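Local coordinates for protein endo-beta-1,4-glucanase (cellulase B) (Bacillus halodurans, PDB 4V2X) that probably hydrolyses beta-1,4-glucan chains such as cellulose, with a family 5 catalytic module joined to an Ig-like module and a family 46 carbohydrate-binding module, at residues 486-489 / 494-497; 530-535 / 550-555. All blocks are in the same frame, centred on the assembly; numbering follows the deposited sequence. Where two conformers were deposited one is given.

Both interactions belong to the carbohydrate-binding domain at the C-terminal end of the chain and reach the same antiparallel sheet, their centres about 14 Å apart. Interaction 1 packs the two strands of a hairpin at 486-489 and 494-497. Interaction 2 follows in series along the chain and joins the segment leading into strand 534-537 to residues 550-555, which follow on from helix 547-551. They meet directly where Phe495 CB packs against Phe550 CE2 at 3.7 Å, one contact that joins the hairpin to the helix carrying Phe550. Both lie away from the calcium site at Asp216 and Asp217. In interaction 2 the side chain of Tyr532 lies about 4 Å from a bound glycerol, probably from the crystallisation liquor.

Interaction 1 of 2, residues 486-489 / 494-497; sequences QSTQ and NFSI
Thr488 turns its methyl group onto the ring of Phe495, with CG2 3.7 Å from CZ. The first torsion of the threonine, with OG1 anti to the backbone N (chi1 -165°), places CG2 in the position between N and the carbonyl carbon, from which it reaches the neighbouring strand. The ring is met obliquely, at its outer end, and methyl and ring point opposite ways as they pass. The same methyl also packs on the backbone, 3.8 Å from Ser496 O, and so spans the ring and the chain that follows it. A chi1 of -170° swings the Phe495 ring away from its own N and back alongside the facing strand; there Phe495 CE1 lies 4.4 Å from Gln489 C.

At the other end, Ile497 uses its shorter branch. CG2 lies 3.5 Å from Gln486 O, a van der Waals contact between a methyl and a carbonyl oxygen that is also bonded by the hydroxyl of Tyr572. The tyrosine touches both Thr488 and Ile497, and so packs against both strands of the contact.

The strands diverge: the CA atoms of Gln486 and Ile497 are 6.4 Å apart, those of Gln489 and Phe495 8.1 Å. At the closer end a backbone bond between Gln486 and Pro498 ties the two strands together. Elsewhere the backbones turn to other partners, Thr488 to Gly583, and Phe495 and Ile497 to Leu545 and Met543 of strand 542-545. The arrangement is that of an antiparallel beta hairpin, strands 484-491 and 495-500, with Thr488 and Phe495 packed between its backbones where they lie farther apart, within the antiparallel sheet of the carbohydrate-binding domain.

Interaction 2 of 2, residues 530-535 / 550-555; sequences FGYAFS and FREVRD
A single water links Tyr532 to Glu552: it donates to Glu552 OE2 at 2.7 Å and accepts from Tyr532 OH at 2.8 Å. This is a water-bridged surface contact in the beta-rich carbohydrate-binding domain, between the turn that leads into strand 534-537 and residues 550-552, which follow on from helix 547-551. The hydroxyl and the carboxylate oxygen themselves are too far apart to bond directly, Tyr532 OH lying 4.4 Å from Glu552 OE2. The two bonds to the water make an angle of about 107°, close to tetrahedral. Tyr532 reaches across because its side chain is fully extended from the backbone N (chi1 -179°), which brings the ring against Ala548 of the helix.

Arg551 flanks the bridge. Its NH2 approaches Tyr532 OH only to 4.4 Å, obliquely to the guanidinium plane; its charge may still polarise the phenol weakly through space.

The backbone around Tyr532 is fixed by further bonds. Tyr532 O accepts from Thr546 OG1, and the backbone of Ala533 pairs with Thr546. Phe530 O bonds with Lys327 NZ, a residue of the family 5 catalytic range, so this turn also meets the catalytic module. Gly531, with a positive phi of 90°, donates its N to Phe534 O at 2.7 Å. On the opposing side the chain turns at 550-553, with a bond from Val553 N to Phe550 O at 3.1 Å.

Interaction 1 of 2, residues 486-489 / 494-497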
ATOM      1  N   GLN A 486       1.361 -28.355 -52.101  1.00 21.54           N
ATOM      2  CA  GLN A 486       0.948 -28.116 -53.475  1.00 21.53           C
ATOM      3  C   GLN A 486       0.428 -26.705 -53.673  1.00 21.05           C
ATOM      4  O   GLN A 486      -0.167 -26.110 -52.772  1.00 19.34           O
ATOM      5  CB  GLN A 486      -0.118 -29.128 -53.898  1.00 23.14           C
ATOM      6  CG  GLN A 486       0.257 -30.584 -53.668  1.00 23.33           C
ATOM      7  CD  GLN A 486       1.394 -31.066 -54.558  1.00 24.82           C
ATOM      8  OE1 GLN A 486       1.906 -30.328 -55.396  1.00 24.80           O
ATOM      9  NE2 GLN A 486       1.792 -32.318 -54.376  1.00 26.63           N
ATOM     10  N   SER A 487       0.677 -26.188 -54.872  1.00 20.58           N
ATOM     11  CA  SER A 487       0.126 -24.914 -55.310  1.00 20.15           C
ATOM     12  C   SER A 487      -1.388 -24.973 -55.270  1.00 21.34           C
ATOM     13  O   SER A 487      -1.984 -26.037 -55.432  1.00 22.24           O
ATOM     14  CB  SER A 487       0.607 -24.593 -56.716  1.00 20.42           C
ATOM     15  OG  SER A 487       2.016 -24.428 -56.754  1.00 21.75           O
ATOM     16  N   THR A 488      -2.017 -23.831 -55.031  1.00 21.38           N
ATOM     17  CA  THR A 488      -3.464 -23.783 -54.904  1.00 22.07           C
ATOM     18  C   THR A 488      -3.947 -22.341 -54.977  1.00 22.42           C
ATOM     19  O   THR A 488      -3.148 -21.409 -55.044  1.00 20.60           O
ATOM     20  CB  THR A 488      -3.929 -24.432 -53.582  1.00 21.76           C
ATOM     21  OG1 THR A 488      -5.343 -24.682 -53.632  1.00 22.33           O
ATOM     22  CG2 THR A 488      -3.586 -23.556 -52.373  1.00 21.61           C
ATOM     23  N   GLN A 489      -5.262 -22.172 -54.976  1.00 25.42           N
ATOM     24  CA  GLN A 489      -5.865 -20.852 -54.936  1.00 27.04           C
ATOM     25  C   GLN A 489      -7.102 -20.941 -54.056  1.00 26.63           C
ATOM     26  O   GLN A 489      -7.842 -21.928 -54.117  1.00 28.52           O
ATOM     27  CB  GLN A 489      -6.199 -20.376 -56.353  1.00 32.07           C
ATOM     28  CG  GLN A 489      -6.500 -18.885 -56.459  1.00 37.25           C
ATOM     29  CD  GLN A 489      -6.090 -18.273 -57.796  1.00 43.33           C
ATOM     30  OE1 GLN A 489      -4.914 -18.321 -58.181  1.00 46.59           O
ATOM     31  NE2 GLN A 489      -7.052 -17.679 -58.503  1.00 44.08           N
ATOM     32  N   ASN A 494     -11.124 -19.699 -45.631  1.00 21.93           N
ATOM     33  CA  ASN A 494     -11.058 -21.150 -45.686  1.00 23.50           C
ATOM     34  C   ASN A 494      -9.902 -21.616 -46.564  1.00 21.77           C
ATOM     35  O   ASN A 494     -10.092 -22.390 -47.500  1.00 23.24           O
ATOM     36  CB  ASN A 494     -12.396 -21.685 -46.213  1.00 27.27           C
ATOM     37  CG  ASN A 494     -12.473 -23.191 -46.201  1.00 32.83           C
ATOM     38  OD1 ASN A 494     -11.999 -23.845 -45.270  1.00 38.15           O
ATOM     39  ND2 ASN A 494     -13.078 -23.757 -47.243  1.00 36.93           N
ATOM     40  N   PHE A 495      -8.700 -21.139 -46.254  1.00 20.65           N
ATOM     41  CA  PHE A 495      -7.533 -21.428 -47.078  1.00 19.86           C
ATOM     42  C   PHE A 495      -6.783 -22.661 -46.581  1.00 19.19           C
ATOM     43  O   PHE A 495      -6.269 -22.668 -45.462  1.00 18.50           O
ATOM     44  CB  PHE A 495      -6.578 -20.239 -47.111  1.00 19.16           C
ATOM     45  CG  PHE A 495      -5.478 -20.393 -48.119  1.00 18.78           C
ATOM     46  CD1 PHE A 495      -5.710 -20.131 -49.456  1.00 19.61           C
ATOM     47  CD2 PHE A 495      -4.216 -20.829 -47.735  1.00 18.39           C
ATOM     48  CE1 PHE A 495      -4.706 -20.288 -50.394  1.00 19.73           C
ATOM     49  CE2 PHE A 495      -3.201 -20.981 -48.669  1.00 18.14           C
ATOM     50  CZ  PHE A 495      -3.448 -20.715 -50.000  1.00 19.56           C
ATOM     51  N   SER A 496      -6.713 -23.681 -47.432  1.00 20.36           N
ATOM     52  CA  SER A 496      -6.003 -24.924 -47.130  1.00 22.80           C
ATOM     53  C   SER A 496      -4.986 -25.219 -48.222  1.00 21.98           C
ATOM     54  O   SER A 496      -5.329 -25.227 -49.407  1.00 23.80           O
ATOM     55  CB  SER A 496      -6.983 -26.100 -47.043  1.00 26.19           C
ATOM     56  OG  SER A 496      -7.767 -26.021 -45.866  1.00 33.90           O
ATOM     57  N   ILE A 497      -3.744 -25.464 -47.824  1.00 20.09           N
ATOM     58  CA  ILE A 497      -2.713 -25.933 -48.745  1.00 20.45           C
ATOM     59  C   ILE A 497      -2.780 -27.463 -48.802  1.00 20.19           C
ATOM     60  O   ILE A 497      -2.673 -28.124 -47.766  1.00 19.14           O
ATOM     61  CB  ILE A 497      -1.305 -25.490 -48.294  1.00 20.57           C
ATOM     62  CG1 ILE A 497      -1.224 -23.960 -48.206  1.00 21.67           C
ATOM     63  CG2 ILE A 497      -0.248 -26.015 -49.256  1.00 20.92           C
ATOM     64  CD1 ILE A 497      -0.012 -23.452 -47.459  1.00 21.67           C
TER

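Interaction 2 of 2, residues 530-535 / 550-555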
ATOM      1  N   PHE A 530       1.048 -21.607 -33.315  1.00 12.79           N
ATOM      2  CA  PHE A 530       0.451 -22.884 -33.701  1.00 12.87           C
ATOM      3  C   PHE A 530      -1.023 -22.895 -33.300  1.00 14.41           C
ATOM      4  O   PHE A 530      -1.362 -22.544 -32.171  1.00 14.98           O
ATOM      5  CB  PHE A 530       1.197 -24.038 -33.011  1.00 13.28           C
ATOM      6  CG  PHE A 530       0.893 -25.402 -33.574  1.00 13.36           C
ATOM      7  CD1 PHE A 530      -0.320 -26.034 -33.314  1.00 13.97           C
ATOM      8  CD2 PHE A 530       1.839 -26.074 -34.340  1.00 14.14           C
ATOM      9  CE1 PHE A 530      -0.589 -27.295 -33.820  1.00 14.13           C
ATOM     10  CE2 PHE A 530       1.577 -27.337 -34.847  1.00 14.04           C
ATOM     11  CZ  PHE A 530       0.363 -27.951 -34.590  1.00 14.69           C
ATOM     12  N   GLY A 531      -1.888 -23.288 -34.232  1.00 14.93           N
ATOM     13  CA  GLY A 531      -3.331 -23.346 -33.980  1.00 16.48           C
ATOM     14  C   GLY A 531      -3.995 -22.030 -34.333  1.00 17.66           C
ATOM     15  O   GLY A 531      -4.928 -21.995 -35.148  1.00 21.10           O
ATOM     16  N   TYR A 532      -3.500 -20.938 -33.758  1.00 16.24           N
ATOM     17  CA  TYR A 532      -4.100 -19.630 -33.965  1.00 15.61           C
ATOM     18  C   TYR A 532      -3.932 -19.151 -35.405  1.00 15.22           C
ATOM     19  O   TYR A 532      -4.900 -18.712 -36.028  1.00 15.18           O
ATOM     20  CB  TYR A 532      -3.515 -18.600 -32.998  1.00 15.94           C
ATOM     21  CG  TYR A 532      -4.132 -17.234 -33.166  1.00 16.45           C
ATOM     22  CD1 TYR A 532      -5.395 -16.963 -32.674  1.00 18.35           C
ATOM     23  CD2 TYR A 532      -3.462 -16.227 -33.855  1.00 15.88           C
ATOM     24  CE1 TYR A 532      -5.979 -15.720 -32.842  1.00 18.51           C
ATOM     25  CE2 TYR A 532      -4.040 -14.980 -34.037  1.00 17.20           C
ATOM     26  CZ  TYR A 532      -5.299 -14.734 -33.520  1.00 17.24           C
ATOM     27  OH  TYR A 532      -5.869 -13.501 -33.695  1.00 18.94           O
ATOM     28  N   ALA A 533      -2.700 -19.224 -35.918  1.00 13.84           N
ATOM     29  CA  ALA A 533      -2.378 -18.725 -37.257  1.00 13.47           C
ATOM     30  C   ALA A 533      -2.394 -19.808 -38.342  1.00 13.63           C
ATOM     31  O   ALA A 533      -2.613 -19.515 -39.523  1.00 13.51           O
ATOM     32  CB  ALA A 533      -1.025 -18.026 -37.231  1.00 13.56           C
ATOM     33  N   PHE A 534      -2.158 -21.053 -37.947  1.00 13.18           N
ATOM     34  CA  PHE A 534      -2.089 -22.151 -38.892  1.00 14.04           C
ATOM     35  C   PHE A 534      -2.311 -23.457 -38.151  1.00 15.15           C
ATOM     36  O   PHE A 534      -2.169 -23.511 -36.930  1.00 16.03           O
ATOM     37  CB  PHE A 534      -0.712 -22.188 -39.556  1.00 13.48           C
ATOM     38  CG  PHE A 534       0.392 -22.533 -38.600  1.00 13.90           C
ATOM     39  CD1 PHE A 534       1.005 -21.541 -37.851  1.00 14.43           C
ATOM     40  CD2 PHE A 534       0.780 -23.856 -38.411  1.00 14.19           C
ATOM     41  CE1 PHE A 534       2.013 -21.849 -36.955  1.00 14.63           C
ATOM     42  CE2 PHE A 534       1.779 -24.169 -37.505  1.00 13.95           C
ATOM     43  CZ  PHE A 534       2.397 -23.171 -36.786  1.00 14.24           C
ATOM     44  N   SER A 535      -2.635 -24.515 -38.883  1.00 15.50           N
ATOM     45  CA  SER A 535      -2.824 -25.830 -38.277  0.60 17.04           C
ATOM     46  C   SER A 535      -2.615 -26.944 -39.301  1.00 16.81           C
ATOM     47  O   SER A 535      -3.104 -26.849 -40.417  1.00 17.45           O
ATOM     48  CB  SER A 535      -4.234 -25.932 -37.686  0.60 18.10           C
ATOM     49  OG  SER A 535      -4.445 -27.188 -37.052  0.60 19.35           O
ATOM     50  N   PHE A 550      -4.656 -14.207 -41.822  1.00 15.14           N
ATOM     51  CA  PHE A 550      -4.811 -13.283 -42.942  1.00 16.25           C
ATOM     52  C   PHE A 550      -5.286 -11.888 -42.539  1.00 16.75           C
ATOM     53  O   PHE A 550      -4.974 -10.915 -43.225  1.00 16.92           O
ATOM     54  CB  PHE A 550      -5.722 -13.883 -44.009  1.00 16.09           C
ATOM     55  CG  PHE A 550      -5.090 -15.013 -44.764  1.00 15.11           C
ATOM     56  CD1 PHE A 550      -3.988 -14.785 -45.578  1.00 14.88           C
ATOM     57  CD2 PHE A 550      -5.584 -16.300 -44.664  1.00 15.83           C
ATOM     58  CE1 PHE A 550      -3.395 -15.820 -46.278  1.00 15.34           C
ATOM     59  CE2 PHE A 550      -4.999 -17.342 -45.369  1.00 15.87           C
ATOM     60  CZ  PHE A 550      -3.901 -17.101 -46.175  1.00 15.40           C
ATOM     61  N   ARG A 551      -6.013 -11.779 -41.429  1.00 18.20           N
ATOM     62  CA  ARG A 551      -6.437 -10.462 -40.937  1.00 20.83           C
ATOM     63  C   ARG A 551      -5.253  -9.531 -40.662  1.00 20.26           C
ATOM     64  O   ARG A 551      -5.399  -8.311 -40.703  1.00 20.05           O
ATOM     65  CB  ARG A 551      -7.297 -10.582 -39.673  1.00 24.47           C
ATOM     66  CG  ARG A 551      -8.761 -10.874 -39.945  1.00 30.08           C
ATOM     67  CD  ARG A 551      -9.652 -10.453 -38.788  1.00 32.81           C
ATOM     68  NE  ARG A 551      -9.379 -11.211 -37.570  1.00 36.84           N
ATOM     69  CZ  ARG A 551      -9.855 -12.428 -37.301  1.00 38.39           C
ATOM     70  NH1 ARG A 551     -10.634 -13.067 -38.171  1.00 40.81           N
ATOM     71  NH2 ARG A 551      -9.539 -13.015 -36.152  1.00 39.28           N
ATOM     72  N   GLU A 552      -4.085 -10.110 -40.388  1.00 18.14           N
ATOM     73  CA  GLU A 552      -2.885  -9.331 -40.122  1.00 18.64           C
ATOM     74  C   GLU A 552      -1.796  -9.550 -41.173  1.00 18.11           C
ATOM     75  O   GLU A 552      -0.602  -9.453 -40.880  1.00 18.52           O
ATOM     76  CB  GLU A 552      -2.389  -9.648 -38.711  1.00 19.62           C
ATOM     77  CG  GLU A 552      -3.433  -9.296 -37.662  1.00 21.78           C
ATOM     78  CD  GLU A 552      -2.924  -9.429 -36.244  1.00 22.70           C
ATOM     79  OE1 GLU A 552      -2.086  -8.603 -35.831  1.00 23.43           O
ATOM     80  OE2 GLU A 552      -3.374 -10.360 -35.546  1.00 23.94           O
ATOM     81  N   VAL A 553      -2.222  -9.822 -42.405  1.00 16.08           N
ATOM     82  CA  VAL A 553      -1.329  -9.895 -43.543  1.00 15.88           C
ATOM     83  C   VAL A 553      -1.790  -8.868 -44.576  1.00 17.07           C
ATOM     84  O   VAL A 553      -2.954  -8.861 -44.979  1.00 16.78           O
ATOM     85  CB  VAL A 553      -1.329 -11.302 -44.167  1.00 15.73           C
ATOM     86  CG1 VAL A 553      -0.484 -11.340 -45.437  1.00 15.95           C
ATOM     87  CG2 VAL A 553      -0.840 -12.336 -43.155  1.00 15.59           C
ATOM     88  N   ARG A 554      -0.876  -8.007 -45.000  1.00 17.26           N
ATOM     89  CA  ARG A 554      -1.179  -7.048 -46.063  1.00 18.39           C
ATOM     90  C   ARG A 554      -1.086  -7.727 -47.419  1.00 18.61           C
ATOM     91  O   ARG A 554      -0.415  -8.751 -47.566  1.00 18.05           O
ATOM     92  CB  ARG A 554      -0.254  -5.834 -45.985  1.00 20.94           C
ATOM     93  CG  ARG A 554       1.191  -6.087 -46.366  1.00 24.44           C
ATOM     94  CD  ARG A 554       1.886  -4.791 -46.757  1.00 28.70           C
ATOM     95  NE  ARG A 554       3.264  -5.040 -47.164  1.00 32.41           N
ATOM     96  CZ  ARG A 554       4.308  -5.083 -46.339  1.00 36.88           C
ATOM     97  NH1 ARG A 554       4.163  -4.884 -45.029  1.00 37.66           N
ATOM     98  NH2 ARG A 554       5.516  -5.325 -46.835  1.00 41.48           N
ATOM     99  N   ASP A 555      -1.772  -7.167 -48.412  1.00 17.70           N
ATOM    100  CA  ASP A 555      -1.669  -7.661 -49.781  1.00 18.02           C
ATOM    101  C   ASP A 555      -0.203  -7.669 -50.214  1.00 17.07           C
ATOM    102  O   ASP A 555       0.567  -6.770 -49.856  1.00 17.56           O
ATOM    103  CB  ASP A 555      -2.469  -6.781 -50.747  1.00 18.94           C
ATOM    104  CG  ASP A 555      -3.969  -6.976 -50.631  1.00 20.89           C
ATOM    105  OD1 ASP A 555      -4.436  -7.780 -49.798  1.00 22.62           O
ATOM    106  OD2 ASP A 555      -4.692  -6.304 -51.393  1.00 20.99           O
TER
HETATM  107  O   HOH W   1      -5.430 -11.960 -36.032  1.00 26.04           O